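Side-chain contacts in mandalate racemase/muconate lactonizing enzyme (Unidentified, PDB 4E4U), which probably catalyses isomerisation or a related reaction of a carboxylate substrate, in the manner of mandelate racemase and muconate lactonizing enzymes of the enolase superfamily: residues D56-R60 with H61-R65; G210-P214 with S215-R219. All blocks are in the same frame, centred on the assembly; numbering follows the deposited sequence. Where two conformers were deposited one is given.

The chain begins with the antiparallel strands 3-12, 22-30 and 35-40 and then enters helix 47-61. Contact 1 lies where this helix ends and a turn leads on toward helix 70-79, within the N-terminal domain. It brings the turn beside strand 3-12 and helix 88-109. Much later, strand 203-206 of the barrel domain runs through a loop into helix 214-224, and contact 2 forms at the start of that helix. Each contact joins adjacent segments and closes no long loop. They follow in series, without nesting or crossing. Their centres are 42 Å apart, and each also meets a different neighbouring subunit.

Contact 1 (D56-R60 with H61-R65); sequences DVFER and HLLNR
Phe58 lies against Leu62 and Leu63 where helix 47-61 ends and a type II beta turn, Leu62 to Arg65, begins. Phe58 has CG anti to its backbone N (chi1 174°), which puts CG beside the carbonyl carbon and sends the ring toward Leu62 and Leu63. Leu63 CB sits over one face of the ring, 4.3 Å from its centroid, in a CH-pi contact. Leu63 CD1 is 3.9 Å from Phe58 CE2. Strands 3-12 and 22-30 also touch this ring. Phe58 O accepts from Leu62 N at 3.0 Å and from Leu63 N at 2.9 Å, and the two donors come from opposite faces of the carbonyl plane. The His61 ring is turned back along the helix (chi1 -54°), with Arg60 CB over its centre. Ser80 OG bonds His61 NE2, which should limit the ring's rotation. The Arg60 chain, extended from CG to NE, also runs back along the helix and grips the Asp56 carboxylate side-on. NE bonds OD2 at 3.0 Å, and NH2 bonds OD1 on its syn lone pair. Arg60 NH1 reaches Glu384 O of a neighbouring subunit. A water bound to His61 ND1 at 2.8 Å lies at the ring edge, in plane.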
ATOM      1  N   ASP A  56     -33.838 -25.031 -18.573  1.00 13.60           N
ATOM      2  CA  ASP A  56     -33.719 -25.179 -17.131  1.00 13.67           C
ATOM      3  C   ASP A  56     -33.742 -23.828 -16.418  1.00 12.77           C
ATOM      4  O   ASP A  56     -34.468 -23.643 -15.438  1.00 13.75           O
ATOM      5  CB  ASP A  56     -32.437 -25.937 -16.793  1.00 14.86           C
ATOM      6  CG  ASP A  56     -32.356 -26.319 -15.332  1.00 16.72           C
ATOM      7  OD1 ASP A  56     -33.054 -27.280 -14.939  1.00 18.72           O
ATOM      8  OD2 ASP A  56     -31.597 -25.671 -14.581  1.00 17.49           O
ATOM      9  N   VAL A  57     -32.953 -22.881 -16.914  1.00 11.65           N
ATOM     10  CA  VAL A  57     -32.885 -21.559 -16.298  1.00 11.70           C
ATOM     11  C   VAL A  57     -34.243 -20.868 -16.388  1.00 12.13           C
ATOM     12  O   VAL A  57     -34.719 -20.272 -15.425  1.00 13.27           O
ATOM     13  CB  VAL A  57     -31.811 -20.690 -16.976  1.00 11.65           C
ATOM     14  CG1 VAL A  57     -31.793 -19.283 -16.381  1.00 12.16           C
ATOM     15  CG2 VAL A  57     -30.434 -21.348 -16.846  1.00 12.53           C
ATOM     16  N   PHE A  58     -34.859 -20.946 -17.560  1.00 12.22           N
ATOM     17  CA  PHE A  58     -36.156 -20.322 -17.768  1.00 12.54           C
ATOM     18  C   PHE A  58     -37.211 -20.878 -16.813  1.00 12.27           C
ATOM     19  O   PHE A  58     -37.923 -20.125 -16.139  1.00 13.26           O
ATOM     20  CB  PHE A  58     -36.613 -20.511 -19.212  1.00 13.46           C
ATOM     21  CG  PHE A  58     -38.006 -20.029 -19.458  1.00 13.85           C
ATOM     22  CD1 PHE A  58     -38.268 -18.669 -19.543  1.00 14.79           C
ATOM     23  CD2 PHE A  58     -39.057 -20.924 -19.587  1.00 14.68           C
ATOM     24  CE1 PHE A  58     -39.555 -18.208 -19.752  1.00 15.97           C
ATOM     25  CE2 PHE A  58     -40.351 -20.470 -19.801  1.00 15.42           C
ATOM     26  CZ  PHE A  58     -40.599 -19.110 -19.887  1.00 16.21           C
ATOM     27  N   GLU A  59     -37.300 -22.199 -16.739  1.00 13.46           N
ATOM     28  CA  GLU A  59     -38.301 -22.830 -15.888  1.00 15.32           C
ATOM     29  C   GLU A  59     -38.124 -22.454 -14.417  1.00 14.49           C
ATOM     30  O   GLU A  59     -39.101 -22.141 -13.736  1.00 14.86           O
ATOM     31  CB  GLU A  59     -38.260 -24.350 -16.058  1.00 18.58           C
ATOM     32  CG  GLU A  59     -38.754 -24.822 -17.412  1.00 23.26           C
ATOM     33  CD  GLU A  59     -38.370 -26.261 -17.707  1.00 28.29           C
ATOM     34  OE1 GLU A  59     -37.734 -26.901 -16.841  1.00 30.22           O
ATOM     35  OE2 GLU A  59     -38.693 -26.743 -18.811  1.00 30.68           O
ATOM     36  N   ARG A  60     -36.884 -22.469 -13.934  1.00 13.55           N
ATOM     37  CA  ARG A  60     -36.631 -22.224 -12.518  1.00 14.19           C
ATOM     38  C   ARG A  60     -36.740 -20.762 -12.135  1.00 14.12           C
ATOM     39  O   ARG A  60     -37.200 -20.449 -11.039  1.00 14.83           O
ATOM     40  CB  ARG A  60     -35.246 -22.742 -12.103  1.00 14.42           C
ATOM     41  CG  ARG A  60     -35.100 -24.235 -12.213  1.00 15.50           C
ATOM     42  CD  ARG A  60     -33.699 -24.688 -11.829  1.00 16.21           C
ATOM     43  NE  ARG A  60     -33.516 -26.047 -12.309  1.00 17.38           N
ATOM     44  CZ  ARG A  60     -33.991 -27.123 -11.694  1.00 17.83           C
ATOM     45  NH1 ARG A  60     -34.640 -27.003 -10.539  1.00 17.07           N
ATOM     46  NH2 ARG A  60     -33.803 -28.320 -12.228  1.00 19.14           N
ATOM     47  N   HIS A  61     -36.312 -19.866 -13.023  1.00 13.08           N
ATOM     48  CA  HIS A  61     -36.039 -18.494 -12.603  1.00 12.92           C
ATOM     49  C   HIS A  61     -36.840 -17.405 -13.313  1.00 13.02           C
ATOM     50  O   HIS A  61     -36.751 -16.249 -12.917  1.00 14.03           O
ATOM     51  CB  HIS A  61     -34.533 -18.188 -12.712  1.00 13.03           C
ATOM     52  CG  HIS A  61     -33.669 -19.164 -11.982  1.00 12.53           C
ATOM     53  ND1 HIS A  61     -33.756 -19.383 -10.623  1.00 13.69           N
ATOM     54  CD2 HIS A  61     -32.680 -19.988 -12.432  1.00 12.92           C
ATOM     55  CE1 HIS A  61     -32.877 -20.291 -10.266  1.00 13.49           C
ATOM     56  NE2 HIS A  61     -32.207 -20.678 -11.335  1.00 13.57           N
ATOM     57  N   LEU A  62     -37.617 -17.746 -14.345  1.00 12.85           N
ATOM     58  CA  LEU A  62     -38.340 -16.706 -15.091  1.00 12.88           C
ATOM     59  C   LEU A  62     -39.796 -17.045 -15.413  1.00 13.32           C
ATOM     60  O   LEU A  62     -40.645 -16.156 -15.431  1.00 14.03           O
ATOM     61  CB  LEU A  62     -37.602 -16.321 -16.379  1.00 13.19           C
ATOM     62  CG  LEU A  62     -38.183 -15.137 -17.168  1.00 13.12           C
ATOM     63  CD1 LEU A  62     -38.342 -13.894 -16.281  1.00 13.61           C
ATOM     64  CD2 LEU A  62     -37.322 -14.827 -18.379  1.00 14.55           C
ATOM     65  N   LEU A  63     -40.084 -18.314 -15.685  1.00 14.16           N
ATOM     66  CA  LEU A  63     -41.449 -18.719 -16.004  1.00 14.96           C
ATOM     67  C   LEU A  63     -42.439 -18.195 -14.963  1.00 14.96           C
ATOM     68  O   LEU A  63     -42.228 -18.357 -13.758  1.00 15.71           O
ATOM     69  CB  LEU A  63     -41.550 -20.240 -16.116  1.00 15.56           C
ATOM     70  CG  LEU A  63     -42.959 -20.805 -16.332  1.00 16.91           C
ATOM     71  CD1 LEU A  63     -43.562 -20.337 -17.660  1.00 17.86           C
ATOM     72  CD2 LEU A  63     -42.959 -22.325 -16.257  1.00 18.27           C
ATOM     73  N   ASN A  64     -43.485 -17.527 -15.454  1.00 14.62           N
ATOM     74  CA  ASN A  64     -44.559 -16.952 -14.643  1.00 16.35           C
ATOM     75  C   ASN A  64     -44.190 -15.730 -13.810  1.00 16.10           C
ATOM     76  O   ASN A  64     -44.946 -15.332 -12.921  1.00 18.14           O
ATOM     77  CB  ASN A  64     -45.262 -18.024 -13.806  1.00 18.72           C
ATOM     78  CG  ASN A  64     -46.051 -18.983 -14.661  1.00 22.14           C
ATOM     79  OD1 ASN A  64     -46.673 -18.579 -15.642  1.00 24.15           O
ATOM     80  ND2 ASN A  64     -46.011 -20.259 -14.314  1.00 23.87           N
ATOM     81  N   ARG A  65     -43.053 -15.116 -14.124  1.00 13.79           N
ATOM     82  CA  ARG A  65     -42.603 -13.910 -13.430  0.59 13.31           C
ATOM     83  C   ARG A  65     -42.848 -12.655 -14.271  1.00 13.89           C
ATOM     84  O   ARG A  65     -42.956 -12.719 -15.500  1.00 14.40           O
ATOM     85  CB  ARG A  65     -41.112 -14.010 -13.078  0.59 13.25           C
ATOM     86  CG  ARG A  65     -40.763 -15.169 -12.159  0.59 14.12           C
ATOM     87  CD  ARG A  65     -41.354 -15.006 -10.767  0.59 15.15           C
ATOM     88  NE  ARG A  65     -41.083 -16.190  -9.959  0.59 16.29           N
ATOM     89  CZ  ARG A  65     -41.521 -16.373  -8.719  0.59 18.13           C
ATOM     90  NH1 ARG A  65     -42.247 -15.441  -8.121  0.59 19.37           N
ATOM     91  NH2 ARG A  65     -41.224 -17.494  -8.073  0.59 18.75           N
TER
HETATM   92  O   HOH W   1     -40.216 -19.815 -12.493  1.00 20.20           O
HETATM   93  O   HOH W   2     -35.489 -18.790  -8.480  1.00 19.21           O
HETATM   94  O   HOH W   3     -38.922 -17.817 -10.753  1.00 28.84           O

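Contact 2 (G210-P214 with S215-R219); sequences GQMVP and SSAIR
The flat groups of this contact are peptides: the Val213 carbonyl points almost straight at Ala217 N, 3.0 Å from its O. This is the N-terminus of helix 214-224 in the beta/alpha barrel domain, with Val213 at the N-cap and Pro214 opening the first turn. A second, weak bond reaches Val213 O from Ser216 N. Pro214 O takes Ile218 N at 2.9 Å, with the donor tilted 21° from the carbonyl plane. Ile218 CG1 is also close to Pro214 O, at 3.3 Å. The Pro214 ring packs on Val236, on Val247 of helix 241-249 and on Tyr303 of a neighbouring subunit. Two serines in the first turn point their hydroxyls to different partners. Ser215 holds OG between its backbone N and carbonyl carbon (chi1 70°), where it meets Val213 CG2 at 3.6 Å and bonds Gln178 NE2. Ser216 turns OG anti to its backbone N (chi1 178°), toward Met212, and there Leu179 N bonds it. This buried hydroxyl is thus satisfied from outside the turn while its oxygen lies 3.5 Å from Met212 CG. Met212 SD touches the helix at Ala217, 3.6 Å from its CA.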
ATOM      1  N   GLY A 210      -5.561 -12.358 -25.788  1.00 10.97           N
ATOM      2  CA  GLY A 210      -4.973 -12.964 -24.606  1.00 10.66           C
ATOM      3  C   GLY A 210      -3.895 -13.990 -24.892  1.00 11.04           C
ATOM      4  O   GLY A 210      -3.721 -14.925 -24.109  1.00 11.95           O
ATOM      5  N   GLN A 211      -3.155 -13.811 -25.983  1.00 11.50           N
ATOM      6  CA  GLN A 211      -2.102 -14.760 -26.345  1.00 11.86           C
ATOM      7  C   GLN A 211      -0.967 -14.799 -25.330  1.00 11.60           C
ATOM      8  O   GLN A 211      -0.305 -15.821 -25.182  1.00 12.24           O
ATOM      9  CB  GLN A 211      -1.479 -14.405 -27.703  1.00 12.57           C
ATOM     10  CG  GLN A 211      -2.309 -14.732 -28.927  1.00 13.09           C
ATOM     11  CD  GLN A 211      -3.191 -13.585 -29.359  1.00 12.78           C
ATOM     12  OE1 GLN A 211      -3.570 -12.735 -28.550  1.00 12.16           O
ATOM     13  NE2 GLN A 211      -3.541 -13.563 -30.640  1.00 13.67           N
ATOM     14  N   MET A 212      -0.745 -13.682 -24.645  1.00 10.81           N
ATOM     15  CA  MET A 212       0.529 -13.423 -23.985  1.00 10.86           C
ATOM     16  C   MET A 212       0.526 -13.533 -22.472  1.00 10.62           C
ATOM     17  O   MET A 212      -0.484 -13.265 -21.818  1.00 11.04           O
ATOM     18  CB  MET A 212       0.997 -12.011 -24.350  1.00 11.60           C
ATOM     19  CG  MET A 212       1.452 -11.887 -25.785  1.00 13.31           C
ATOM     20  SD  MET A 212       1.371 -10.222 -26.406  1.00 17.61           S
ATOM     21  CE  MET A 212      -0.395 -10.113 -26.614  1.00 18.71           C
ATOM     22  N   VAL A 213       1.680 -13.902 -21.929  1.00  9.75           N
ATOM     23  CA  VAL A 213       1.979 -13.603 -20.533  1.00 10.46           C
ATOM     24  C   VAL A 213       2.321 -12.104 -20.448  1.00  9.77           C
ATOM     25  O   VAL A 213       2.698 -11.485 -21.447  1.00 10.00           O
ATOM     26  CB  VAL A 213       3.142 -14.464 -19.990  1.00 11.20           C
ATOM     27  CG1 VAL A 213       2.769 -15.934 -20.010  1.00 13.13           C
ATOM     28  CG2 VAL A 213       4.441 -14.218 -20.772  1.00 11.01           C
ATOM     29  N   PRO A 214       2.175 -11.497 -19.261  1.00  9.55           N
ATOM     30  CA  PRO A 214       2.406 -10.048 -19.159  1.00  9.49           C
ATOM     31  C   PRO A 214       3.780  -9.586 -19.634  1.00  9.43           C
ATOM     32  O   PRO A 214       3.871  -8.526 -20.244  1.00  9.67           O
ATOM     33  CB  PRO A 214       2.207  -9.744 -17.663  1.00 10.97           C
ATOM     34  CG  PRO A 214       2.048 -11.055 -16.990  1.00 13.05           C
ATOM     35  CD  PRO A 214       1.642 -12.065 -18.013  1.00 10.69           C
ATOM     36  N   SER A 215       4.833 -10.358 -19.393  1.00  9.28           N
ATOM     37  CA  SER A 215       6.158  -9.899 -19.800  1.00  9.13           C
ATOM     38  C   SER A 215       6.260  -9.775 -21.327  1.00  9.34           C
ATOM     39  O   SER A 215       6.952  -8.887 -21.852  1.00  9.69           O
ATOM     40  CB  SER A 215       7.254 -10.810 -19.241  1.00 10.42           C
ATOM     41  OG  SER A 215       7.237 -12.073 -19.879  1.00 11.18           O
ATOM     42  N   SER A 216       5.559 -10.654 -22.037  1.00  9.54           N
ATOM     43  CA  SER A 216       5.521 -10.620 -23.496  1.00  9.49           C
ATOM     44  C   SER A 216       4.650  -9.477 -23.994  1.00  9.47           C
ATOM     45  O   SER A 216       5.019  -8.764 -24.932  1.00  9.73           O
ATOM     46  CB  SER A 216       5.026 -11.961 -24.038  1.00 10.35           C
ATOM     47  OG  SER A 216       4.937 -11.963 -25.452  1.00 10.96           O
ATOM     48  N   ALA A 217       3.493  -9.288 -23.360  1.00  9.29           N
ATOM     49  CA  ALA A 217       2.621  -8.164 -23.694  1.00  9.71           C
ATOM     50  C   ALA A 217       3.338  -6.828 -23.539  1.00  8.91           C
ATOM     51  O   ALA A 217       3.148  -5.916 -24.341  1.00 10.10           O
ATOM     52  CB  ALA A 217       1.354  -8.194 -22.858  1.00 10.15           C
ATOM     53  N   ILE A 218       4.165  -6.707 -22.509  1.00  9.04           N
ATOM     54  CA  ILE A 218       4.934  -5.482 -22.302  1.00  9.18           C
ATOM     55  C   ILE A 218       5.977  -5.270 -23.407  1.00  9.71           C
ATOM     56  O   ILE A 218       6.115  -4.155 -23.939  1.00 10.47           O
ATOM     57  CB  ILE A 218       5.553  -5.457 -20.882  1.00  9.45           C
ATOM     58  CG1 ILE A 218       4.430  -5.273 -19.856  1.00  9.93           C
ATOM     59  CG2 ILE A 218       6.610  -4.357 -20.748  1.00 10.91           C
ATOM     60  CD1 ILE A 218       4.852  -5.584 -18.437  1.00 10.53           C
ATOM     61  N   ARG A 219       6.697  -6.330 -23.780  1.00 10.08           N
ATOM     62  CA  ARG A 219       7.628  -6.254 -24.912  1.00 10.56           C
ATOM     63  C   ARG A 219       6.909  -5.789 -26.178  1.00 10.57           C
ATOM     64  O   ARG A 219       7.407  -4.933 -26.912  1.00 12.06           O
ATOM     65  CB  ARG A 219       8.322  -7.598 -25.160  1.00 11.01           C
ATOM     66  CG  ARG A 219       9.410  -7.922 -24.149  1.00 11.71           C
ATOM     67  CD  ARG A 219      10.020  -9.281 -24.417  1.00 11.88           C
ATOM     68  NE  ARG A 219      10.723  -9.349 -25.698  1.00 11.35           N
ATOM     69  CZ  ARG A 219      11.050 -10.483 -26.308  1.00 11.57           C
ATOM     70  NH1 ARG A 219      10.729 -11.653 -25.765  1.00 11.98           N
ATOM     71  NH2 ARG A 219      11.694 -10.450 -27.466  1.00 12.32           N
TER